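Local coordinates for amine oxidase domain-containing protein (Pyrococcus furiosus, PDB 3NRN) that probably acts as an oxidoreductase of the flavin-containing amine oxidase family and binds adenosine monophosphate in a Rossmann-type nucleotide pocket, at residues 132-135 with 136-140; 28-32 with 33-37; 274-278 with 279-283; 394-397 with 398-402. All blocks are in the same frame, centred on the assembly; numbering follows the deposited sequence.

Contact 1 of 4, residues 132-135 with 136-140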
loop_
_atom_site.group_PDB
_atom_site.type_symbol
_atom_site.label_atom_id
_atom_site.label_comp_id
_atom_site.label_asym_id
_atom_site.label_seq_id
_atom_site.Cartn_x
_atom_site.Cartn_y
_atom_site.Cartn_z
ATOM N N GLU A 132 -7.524 -3.319 -23.156
ATOM C CA GLU A 132 -7.413 -3.660 -24.564
ATOM C C GLU A 132 -6.820 -5.050 -24.728
ATOM O O GLU A 132 -7.317 -5.858 -25.517
ATOM C CB GLU A 132 -6.529 -2.637 -25.270
ATOM C CG GLU A 132 -6.736 -2.564 -26.766
ATOM C CD GLU A 132 -6.078 -1.342 -27.373
ATOM O OE1 GLU A 132 -4.858 -1.386 -27.641
ATOM O OE2 GLU A 132 -6.786 -0.330 -27.567
ATOM N N TRP A 133 -5.763 -5.330 -23.970
ATOM C CA TRP A 133 -5.102 -6.622 -24.058
ATOM C C TRP A 133 -5.965 -7.757 -23.509
ATOM O O TRP A 133 -5.883 -8.886 -23.990
ATOM C CB TRP A 133 -3.719 -6.548 -23.382
ATOM C CG TRP A 133 -3.515 -7.337 -22.127
ATOM C CD1 TRP A 133 -4.110 -7.134 -20.914
ATOM C CD2 TRP A 133 -2.596 -8.420 -21.944
ATOM N NE1 TRP A 133 -3.613 -8.019 -19.985
ATOM C CE2 TRP A 133 -2.683 -8.820 -20.591
ATOM C CE3 TRP A 133 -1.704 -9.088 -22.791
ATOM C CZ2 TRP A 133 -1.916 -9.863 -20.067
ATOM C CZ3 TRP A 133 -0.940 -10.123 -22.270
ATOM C CH2 TRP A 133 -1.050 -10.498 -20.919
ATOM N N ILE A 134 -6.809 -7.460 -22.524
ATOM C CA ILE A 134 -7.689 -8.484 -21.972
ATOM C C ILE A 134 -8.742 -8.857 -23.026
ATOM O O ILE A 134 -9.038 -10.032 -23.230
ATOM C CB ILE A 134 -8.393 -7.990 -20.673
ATOM C CG1 ILE A 134 -7.367 -7.861 -19.540
ATOM C CG2 ILE A 134 -9.508 -8.959 -20.266
ATOM C CD1 ILE A 134 -6.661 -9.161 -19.183
ATOM N N LYS A 135 -9.302 -7.857 -23.701
ATOM C CA LYS A 135 -10.305 -8.117 -24.729
ATOM C C LYS A 135 -9.738 -9.003 -25.841
ATOM O O LYS A 135 -10.408 -9.915 -26.324
ATOM C CB LYS A 135 -10.805 -6.802 -25.331
ATOM C CG LYS A 135 -11.574 -5.918 -24.366
ATOM C CD LYS A 135 -11.938 -4.599 -25.024
ATOM C CE LYS A 135 -12.686 -3.691 -24.067
ATOM N NZ LYS A 135 -12.907 -2.342 -24.663
ATOM N N GLU A 136 -8.497 -8.738 -26.237
ATOM C CA GLU A 136 -7.856 -9.504 -27.298
ATOM C C GLU A 136 -7.467 -10.916 -26.862
ATOM O O GLU A 136 -7.871 -11.899 -27.480
ATOM C CB GLU A 136 -6.616 -8.760 -27.790
ATOM C CG GLU A 136 -6.892 -7.321 -28.203
ATOM C CD GLU A 136 -5.632 -6.559 -28.574
ATOM O OE1 GLU A 136 -4.647 -6.625 -27.804
ATOM O OE2 GLU A 136 -5.627 -5.884 -29.627
ATOM N N LYS A 137 -6.685 -11.009 -25.791
ATOM C CA LYS A 137 -6.222 -12.295 -25.279
ATOM C C LYS A 137 -7.346 -13.200 -24.781
ATOM O O LYS A 137 -7.286 -14.417 -24.952
ATOM C CB LYS A 137 -5.204 -12.075 -24.152
ATOM C CG LYS A 137 -3.963 -11.292 -24.572
ATOM C CD LYS A 137 -3.051 -12.097 -25.495
ATOM C CE LYS A 137 -2.351 -13.226 -24.741
ATOM N NZ LYS A 137 -1.314 -13.913 -25.570
ATOM N N ILE A 138 -8.366 -12.613 -24.167
ATOM C CA ILE A 138 -9.479 -13.402 -23.650
ATOM C C ILE A 138 -10.785 -13.140 -24.394
ATOM O O ILE A 138 -11.406 -14.067 -24.916
ATOM C CB ILE A 138 -9.705 -13.131 -22.150
ATOM C CG1 ILE A 138 -8.445 -13.500 -21.362
ATOM C CG2 ILE A 138 -10.902 -13.929 -21.656
ATOM C CD1 ILE A 138 -8.499 -13.140 -19.887
ATOM N N GLY A 139 -11.199 -11.877 -24.438
ATOM C CA GLY A 139 -12.433 -11.531 -25.115
ATOM C C GLY A 139 -13.207 -10.478 -24.350
ATOM O O GLY A 139 -12.986 -10.280 -23.156
ATOM N N GLU A 140 -14.123 -9.800 -25.032
ATOM C CA GLU A 140 -14.910 -8.758 -24.392
ATOM C C GLU A 140 -16.028 -9.298 -23.517
ATOM O O GLU A 140 -17.207 -9.143 -23.838
ATOM C CB GLU A 140 -15.485 -7.811 -25.446
ATOM C CG GLU A 140 -14.423 -7.006 -26.170
ATOM C CD GLU A 140 -14.928 -5.652 -26.625
ATOM O OE1 GLU A 140 -15.478 -4.907 -25.783
ATOM O OE2 GLU A 140 -14.770 -5.328 -27.821
HETATM O O HOH W 1 -14.653 -2.581 -26.756
#

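Contact 2 of 4, residues 28-32 with 33-37. With AMP (adenosine monophosphate), chain B.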
loop_
_atom_site.group_PDB
_atom_site.type_symbol
_atom_site.label_atom_id
_atom_site.label_comp_id
_atom_site.label_asym_id
_atom_site.label_seq_id
_atom_site.Cartn_x
_atom_site.Cartn_y
_atom_site.Cartn_z
ATOM N N VAL A 28 15.734 8.466 12.901
ATOM C CA VAL A 28 14.494 8.744 12.182
ATOM C C VAL A 28 13.967 10.104 12.636
ATOM O O VAL A 28 13.891 10.383 13.835
ATOM C CB VAL A 28 13.438 7.661 12.465
ATOM C CG1 VAL A 28 12.185 7.912 11.628
ATOM C CG2 VAL A 28 14.028 6.278 12.166
ATOM N N LEU A 29 13.628 10.953 11.673
ATOM C CA LEU A 29 13.101 12.280 11.964
ATOM C C LEU A 29 11.647 12.321 11.503
ATOM O O LEU A 29 11.352 12.150 10.324
ATOM C CB LEU A 29 13.936 13.344 11.243
ATOM C CG LEU A 29 15.420 13.371 11.639
ATOM C CD1 LEU A 29 16.155 14.453 10.861
ATOM C CD2 LEU A 29 15.541 13.637 13.149
ATOM N N GLU A 30 10.745 12.540 12.449
ATOM C CA GLU A 30 9.320 12.578 12.170
ATOM C C GLU A 30 8.744 13.954 12.477
ATOM O O GLU A 30 8.921 14.484 13.575
ATOM C CB GLU A 30 8.616 11.501 13.008
ATOM C CG GLU A 30 7.097 11.556 13.012
ATOM C CD GLU A 30 6.494 11.594 11.621
ATOM O OE1 GLU A 30 6.989 10.890 10.715
ATOM O OE2 GLU A 30 5.503 12.327 11.436
ATOM N N LYS A 31 8.048 14.519 11.499
ATOM C CA LYS A 31 7.448 15.838 11.630
ATOM C C LYS A 31 6.324 15.916 12.659
ATOM O O LYS A 31 6.286 16.844 13.462
ATOM C CB LYS A 31 6.931 16.290 10.268
ATOM C CG LYS A 31 6.202 17.606 10.248
ATOM C CD LYS A 31 5.634 17.843 8.848
ATOM C CE LYS A 31 4.810 19.112 8.780
ATOM N NZ LYS A 31 4.312 19.361 7.397
ATOM N N SER A 32 5.405 14.955 12.628
ATOM C CA SER A 32 4.290 14.949 13.565
ATOM C C SER A 32 4.724 14.432 14.939
ATOM O O SER A 32 5.906 14.151 15.170
ATOM C CB SER A 32 3.141 14.091 13.023
ATOM O OG SER A 32 3.406 12.715 13.207
ATOM N N ALA A 33 3.764 14.312 15.852
ATOM C CA ALA A 33 4.055 13.848 17.204
ATOM C C ALA A 33 3.954 12.334 17.325
ATOM O O ALA A 33 4.272 11.774 18.372
ATOM C CB ALA A 33 3.109 14.515 18.195
HETATM N N MSE A 34 3.514 11.679 16.251
HETATM C CA MSE A 34 3.367 10.229 16.246
HETATM C C MSE A 34 3.948 9.611 14.974
HETATM O O MSE A 34 3.963 10.235 13.917
HETATM C CB MSE A 34 1.887 9.841 16.375
HETATM C CG MSE A 34 1.134 9.727 15.046
HETATM SE SE MSE A 34 -0.585 9.164 15.231
HETATM C CE MSE A 34 -0.345 7.437 15.726
ATOM N N ILE A 35 4.423 8.376 15.085
ATOM C CA ILE A 35 5.008 7.668 13.952
ATOM C C ILE A 35 3.968 6.760 13.303
ATOM O O ILE A 35 2.899 6.538 13.865
ATOM C CB ILE A 35 6.211 6.803 14.403
ATOM C CG1 ILE A 35 5.757 5.768 15.438
ATOM C CG2 ILE A 35 7.290 7.690 14.999
ATOM C CD1 ILE A 35 6.867 4.841 15.917
ATOM N N GLY A 36 4.275 6.251 12.112
ATOM C CA GLY A 36 3.348 5.351 11.446
ATOM C C GLY A 36 2.738 5.866 10.159
ATOM O O GLY A 36 2.304 5.078 9.313
ATOM N N GLY A 37 2.692 7.187 10.018
ATOM C CA GLY A 37 2.133 7.793 8.826
ATOM C C GLY A 37 0.765 7.258 8.449
ATOM O O GLY A 37 -0.167 7.266 9.253
HETATM P P AMP B . 3.695 8.024 4.848
HETATM O O1P AMP B . 4.929 7.469 4.166
HETATM O O2P AMP B . 3.044 9.066 3.942
HETATM O O3P AMP B . 2.812 7.003 5.447
HETATM O "O5'" AMP B . 4.413 8.875 5.996
HETATM C "C5'" AMP B . 5.516 9.724 5.656
HETATM C "C4'" AMP B . 5.859 10.377 6.988
HETATM O "O4'" AMP B . 6.668 11.543 6.810
HETATM C "C3'" AMP B . 4.654 10.811 7.806
HETATM O "O3'" AMP B . 4.839 10.159 9.080
HETATM C "C2'" AMP B . 4.820 12.344 7.881
HETATM O "O2'" AMP B . 4.341 12.979 9.083
HETATM C "C1'" AMP B . 6.330 12.463 7.796
HETATM N N9 AMP B . 6.832 13.716 7.197
HETATM C C8 AMP B . 6.327 14.388 6.129
HETATM N N7 AMP B . 7.126 15.448 5.836
HETATM C C5 AMP B . 8.176 15.403 6.669
HETATM C C6 AMP B . 9.362 16.245 6.873
HETATM N N6 AMP B . 9.534 17.333 6.073
HETATM N N1 AMP B . 10.216 15.866 7.854
HETATM C C2 AMP B . 10.008 14.729 8.605
HETATM N N3 AMP B . 8.910 13.936 8.514
HETATM C C4 AMP B . 7.990 14.252 7.570
#

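Contact 3 of 4, residues 274-278 with 279-283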
loop_
_atom_site.group_PDB
_atom_site.type_symbol
_atom_site.label_atom_id
_atom_site.label_comp_id
_atom_site.label_asym_id
_atom_site.label_seq_id
_atom_site.Cartn_x
_atom_site.Cartn_y
_atom_site.Cartn_z
ATOM N N LEU A 274 -17.669 1.252 8.031
ATOM C CA LEU A 274 -19.058 0.931 8.356
ATOM C C LEU A 274 -19.212 0.028 9.577
ATOM O O LEU A 274 -18.580 -1.023 9.664
ATOM C CB LEU A 274 -19.713 0.256 7.142
ATOM C CG LEU A 274 -21.217 -0.029 7.162
ATOM C CD1 LEU A 274 -21.985 1.277 7.016
ATOM C CD2 LEU A 274 -21.572 -0.976 6.020
ATOM N N ALA A 275 -20.062 0.438 10.513
ATOM C CA ALA A 275 -20.302 -0.344 11.726
ATOM C C ALA A 275 -21.575 -1.173 11.577
ATOM O O ALA A 275 -22.680 -0.672 11.781
ATOM C CB ALA A 275 -20.420 0.583 12.930
ATOM N N VAL A 276 -21.411 -2.441 11.214
ATOM C CA VAL A 276 -22.545 -3.335 11.034
ATOM C C VAL A 276 -22.812 -4.129 12.315
ATOM O O VAL A 276 -21.922 -4.792 12.851
ATOM C CB VAL A 276 -22.307 -4.314 9.855
ATOM C CG1 VAL A 276 -21.948 -3.535 8.593
ATOM C CG2 VAL A 276 -21.199 -5.289 10.196
ATOM N N PRO A 277 -24.047 -4.051 12.833
ATOM C CA PRO A 277 -24.425 -4.765 14.056
ATOM C C PRO A 277 -24.417 -6.282 13.889
ATOM O O PRO A 277 -24.818 -6.801 12.847
ATOM C CB PRO A 277 -25.828 -4.234 14.344
ATOM C CG PRO A 277 -25.804 -2.858 13.751
ATOM C CD PRO A 277 -25.095 -3.092 12.444
ATOM N N GLY A 278 -23.948 -6.989 14.912
ATOM C CA GLY A 278 -23.948 -8.439 14.848
ATOM C C GLY A 278 -22.630 -9.155 14.634
ATOM O O GLY A 278 -21.561 -8.655 14.979
ATOM N N GLU A 279 -22.731 -10.348 14.056
ATOM C CA GLU A 279 -21.584 -11.205 13.782
ATOM C C GLU A 279 -20.937 -10.897 12.436
ATOM O O GLU A 279 -21.558 -10.292 11.562
ATOM C CB GLU A 279 -22.029 -12.671 13.806
ATOM C CG GLU A 279 -22.567 -13.139 15.147
ATOM C CD GLU A 279 -21.505 -13.150 16.228
ATOM O OE1 GLU A 279 -20.528 -13.921 16.094
ATOM O OE2 GLU A 279 -21.645 -12.390 17.210
ATOM N N PRO A 280 -19.676 -11.324 12.247
ATOM C CA PRO A 280 -18.974 -11.077 10.986
ATOM C C PRO A 280 -19.826 -11.529 9.808
ATOM O O PRO A 280 -20.388 -12.624 9.826
ATOM C CB PRO A 280 -17.692 -11.893 11.137
ATOM C CG PRO A 280 -18.092 -12.993 12.078
ATOM C CD PRO A 280 -18.902 -12.244 13.098
ATOM N N ARG A 281 -19.912 -10.682 8.787
ATOM C CA ARG A 281 -20.722 -10.975 7.613
ATOM C C ARG A 281 -19.956 -11.603 6.455
ATOM O O ARG A 281 -20.555 -12.233 5.586
ATOM C CB ARG A 281 -21.411 -9.694 7.125
ATOM C CG ARG A 281 -22.277 -8.995 8.167
ATOM C CD ARG A 281 -23.375 -9.912 8.692
ATOM N NE ARG A 281 -24.183 -9.275 9.732
ATOM C CZ ARG A 281 -25.134 -8.372 9.505
ATOM N NH1 ARG A 281 -25.411 -7.989 8.265
ATOM N NH2 ARG A 281 -25.804 -7.848 10.523
ATOM N N ILE A 282 -18.640 -11.434 6.423
ATOM C CA ILE A 282 -17.873 -12.007 5.326
ATOM C C ILE A 282 -16.649 -12.799 5.779
ATOM O O ILE A 282 -16.133 -13.634 5.038
ATOM C CB ILE A 282 -17.444 -10.905 4.320
ATOM C CG1 ILE A 282 -16.521 -9.897 5.000
ATOM C CG2 ILE A 282 -18.679 -10.172 3.790
ATOM C CD1 ILE A 282 -16.001 -8.822 4.061
ATOM N N GLY A 283 -16.193 -12.544 6.999
ATOM C CA GLY A 283 -15.031 -13.254 7.508
ATOM C C GLY A 283 -13.727 -12.736 6.924
ATOM O O GLY A 283 -13.702 -11.682 6.287
#

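Contact 4 of 4, residues 394-397 with 398-402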
loop_
_atom_site.group_PDB
_atom_site.type_symbol
_atom_site.label_atom_id
_atom_site.label_comp_id
_atom_site.label_asym_id
_atom_site.label_seq_id
_atom_site.Cartn_x
_atom_site.Cartn_y
_atom_site.Cartn_z
ATOM N N LEU A 394 8.712 -3.872 -1.406
ATOM C CA LEU A 394 9.507 -4.233 -2.575
ATOM C C LEU A 394 10.467 -3.088 -2.908
ATOM O O LEU A 394 11.594 -3.311 -3.325
ATOM C CB LEU A 394 8.585 -4.496 -3.768
ATOM C CG LEU A 394 9.231 -4.851 -5.108
ATOM C CD1 LEU A 394 10.004 -6.155 -4.993
ATOM C CD2 LEU A 394 8.146 -4.970 -6.161
ATOM N N GLY A 395 10.002 -1.856 -2.714
ATOM C CA GLY A 395 10.828 -0.694 -2.990
ATOM C C GLY A 395 11.966 -0.579 -1.996
ATOM O O GLY A 395 13.077 -0.183 -2.347
ATOM N N VAL A 396 11.691 -0.925 -0.745
ATOM C CA VAL A 396 12.713 -0.864 0.287
ATOM C C VAL A 396 13.795 -1.885 -0.042
ATOM O O VAL A 396 14.982 -1.599 0.092
ATOM C CB VAL A 396 12.109 -1.144 1.687
ATOM C CG1 VAL A 396 13.220 -1.301 2.735
ATOM C CG2 VAL A 396 11.197 0.006 2.073
HETATM N N MSE A 397 13.382 -3.064 -0.502
HETATM C CA MSE A 397 14.345 -4.100 -0.849
HETATM C C MSE A 397 15.263 -3.596 -1.961
HETATM O O MSE A 397 16.475 -3.780 -1.893
HETATM C CB MSE A 397 13.647 -5.381 -1.325
HETATM C CG MSE A 397 12.710 -6.060 -0.326
HETATM SE SE MSE A 397 11.987 -7.599 -1.033
HETATM C CE MSE A 397 11.908 -8.583 0.423
ATOM N N LYS A 398 14.680 -2.956 -2.973
ATOM C CA LYS A 398 15.454 -2.444 -4.104
ATOM C C LYS A 398 16.413 -1.343 -3.675
ATOM O O LYS A 398 17.551 -1.287 -4.138
ATOM C CB LYS A 398 14.517 -1.911 -5.197
ATOM C CG LYS A 398 13.469 -2.904 -5.658
ATOM C CD LYS A 398 14.060 -4.011 -6.508
ATOM C CE LYS A 398 14.469 -3.501 -7.885
ATOM N NZ LYS A 398 14.972 -4.606 -8.748
ATOM N N ALA A 399 15.952 -0.454 -2.802
ATOM C CA ALA A 399 16.808 0.626 -2.327
ATOM C C ALA A 399 17.997 0.003 -1.605
ATOM O O ALA A 399 19.144 0.375 -1.848
ATOM C CB ALA A 399 16.038 1.548 -1.381
ATOM N N LEU A 400 17.720 -0.954 -0.722
ATOM C CA LEU A 400 18.779 -1.623 0.025
ATOM C C LEU A 400 19.789 -2.302 -0.909
ATOM O O LEU A 400 20.994 -2.266 -0.657
ATOM C CB LEU A 400 18.178 -2.649 0.992
ATOM C CG LEU A 400 17.227 -2.102 2.062
ATOM C CD1 LEU A 400 16.677 -3.256 2.908
ATOM C CD2 LEU A 400 17.970 -1.099 2.948
ATOM N N GLU A 401 19.305 -2.918 -1.986
ATOM C CA GLU A 401 20.208 -3.566 -2.934
ATOM C C GLU A 401 21.022 -2.506 -3.678
ATOM O O GLU A 401 22.222 -2.676 -3.902
ATOM C CB GLU A 401 19.436 -4.407 -3.956
ATOM C CG GLU A 401 18.653 -5.573 -3.366
ATOM C CD GLU A 401 18.604 -6.770 -4.300
ATOM O OE1 GLU A 401 18.428 -6.563 -5.522
ATOM O OE2 GLU A 401 18.736 -7.915 -3.810
ATOM N N LYS A 402 20.366 -1.414 -4.067
ATOM C CA LYS A 402 21.054 -0.341 -4.775
ATOM C C LYS A 402 22.180 0.209 -3.906
ATOM O O LYS A 402 23.204 0.665 -4.410
ATOM C CB LYS A 402 20.094 0.795 -5.130
ATOM C CG LYS A 402 20.752 1.886 -5.958
ATOM C CD LYS A 402 19.864 3.110 -6.115
ATOM C CE LYS A 402 20.603 4.226 -6.838
ATOM N NZ LYS A 402 19.796 5.476 -6.889
#

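Contact 1 of 4, residues 132-135 with 136-140
Lys135 and Glu140 meet side chain to side chain, crossing at a slant. The lysine chain is extended beyond CG, and the glutamate lies across its aliphatic part. Glu140 CG sits 3.5 Å from Lys135 CG. Lys135 NZ and Glu140 OE1 form a long salt bridge of 3.8 Å. A water bridges the two groups as well: it accepts from Lys135 NZ and donates to Glu140 OE1. An alanine at Lys135 would remove this chain, and would probably leave the Glu140 carboxylate without its charge partner and free to turn. One turn apart, Trp133 and Lys137 also meet at a slant, with Trp133 CE3 3.6 Å from Lys137 CG. The indole packs on Ala165 and Leu168 of helix 165-178. Ile134 CG2 approaches Ile138 CD1 to 4.3 Å, and both isoleucines rest on Leu144 of helix 142-156. Ile134 O is gripped twice, by Ile138 N at 2.8 Å and by Gly139 N at 3.1 Å. The second bond spans five residues instead of four. Gly139 has positive phi (140°), where a side chain would jam against the preceding carbonyl. Such a widened last turn, stopped by a glycine, is typical of a helix C-terminus, here that of helix 130-137.

Contact 2 of 4, residues 28-32 with 33-37
Just after strand 25-29, the acidic residue of a Rossmann-type nucleotide site leads into a turn, with Ser32 and Met34 meeting across it. Met34 N donates to Ser32 OG at 3.2 Å, with an N-H...O angle of 155°. This side-chain-to-backbone bond over two residues is an ST turn. Ser32 in turn positions Glu30. Its N and OG both donate to Glu30 OE2, reaching the oxygen on its anti side from opposite faces of the carboxylate; the Ser32 OG to Glu30 OE2 distance is 2.8 Å. Glu30 CG is anti to the backbone N (chi1 170°), and the chain bends at chi2. This bend goes with a carboxylate turned to the AMP ribose. AMP O2' donates to Glu30 OE2 at 2.7 Å and AMP O3' to Glu30 OE1 at 2.8 Å. An acidic residue that takes both ribose hydroxyls at the end of the second strand is the classic feature of the dinucleotide-binding beta-alpha-beta fold. Ala8 N, in the Gly-rich loop after strand 2-6, also binds Glu30 OE1. OE2 therefore has three donors and OE1 two, which should hold the carboxylate against rotation. Lys31 stretches along the adenine, with its CB 3.5 Å from AMP N3. Glu30 CG also lies 3.5 Å from Met34 O. At the end of the loop Gly37 passes the phosphate, and a side chain there would clash with AMP O3P.

Contact 3 of 4, residues 274-278 with 279-283
Arg281 reaches back over the loop to Pro277, and one polar contact joins them. Arg281 NH2 donates to Pro277 O at 2.7 Å. The bond is weak, because the N-H...O angle is only 121°. The guanidinium meets the carbonyl oxygen obliquely. Arg281 CG is anti to its own carbonyl carbon, and a bend at chi2 (-58°) brings the chain round toward Pro277 before it straightens at chi3. The apolar contact is thin. Arg281 CG comes to 4.4 Å from Val276 CG2, and Phe341 touches both side chains. The third element is backbone shape. Gly278 has positive phi (106°), where a side chain would jam against the Pro277 carbonyl. A CB here would also clash with Glu279 N and stand about 3.5 Å from Arg281 NH2. Further along the loop, Glu299 accepts from the backbone N of Arg281, Ile282 and Gly283. Strand 269-277 thus runs out into the loop that leads to strand 286-288, while Gly278 still pairs by backbone with Gly311, just before strand 312-320. The chemistry implies a modest hold: one bent bond and a light aliphatic touch, while the path of the turn probably owes more to the glycine and to the Glu299 carboxylate.

Contact 4 of 4, residues 394-397 with 398-402
The flat groups that meet here are backbone peptides, joining Val396 to Leu400 and Met397 to Glu401. Each carbonyl oxygen takes an N-H from four residues on, and the donors Leu400 N and Glu401 N stand about 20° out of the carbonyl planes. This is the regular pattern of an alpha-helix, here the buried last turns of helix 388-402. The flat carboxylate of Glu401 is bound elsewhere: its OE2 accepts from Phe408 N, in the chain just after the helix. Side-chain carbons also lie close to carbonyl oxygens of the turn before. Leu400 CG lies 3.0 Å from Val396 O. Lys398 CG lies equally close to Leu394 O; beyond it the lysine chain bends at chi2 and chi3, and the side chain touches Tyr381. Val396 and Leu400 lie side by side and point the same way, joined by Val396 CG1 and Leu400 CD1 at 4.0 Å. Leu400 CG is anti to its own carbonyl carbon (chi1 -61°), and the side chain packs on Phe18 and Leu19 of helix 10-21. With an alanine in place of Leu400 everything beyond CB is gone, and Val396 CG1 and those two residues would probably border a gap. Ala399 rests on Leu375, so the helix packs against outermost strand 374-376 of the parallel sheet too. Met397, a selenomethionine, reaches His67 and Leu68 of helix 64-72. Ala399 CB sits 3.6 Å from both Gly395 O and Val396 O.

In the fold
The four contacts are separate local contacts and follow one another along the chain as 2, 1, 3 and 4. Contact 2 alone touches the AMP, through the glutamate that follows strand 25-29 and its neighbours. Contact 4 is its closest companion: centres are 22 Å apart and nearest atoms about 12 Å, and the Val396 side chain is about 10 Å from the AMP. It packs on the outermost strand 374-376 of the parallel sheet that carries the nucleotide. Contact 3 ends a strand of the mixed sheet, with its centre 33 Å from that of contact 2. Contact 1 sits in the helical part, 45 Å from contact 2 centre to centre, on the opposite side of the chain's centre.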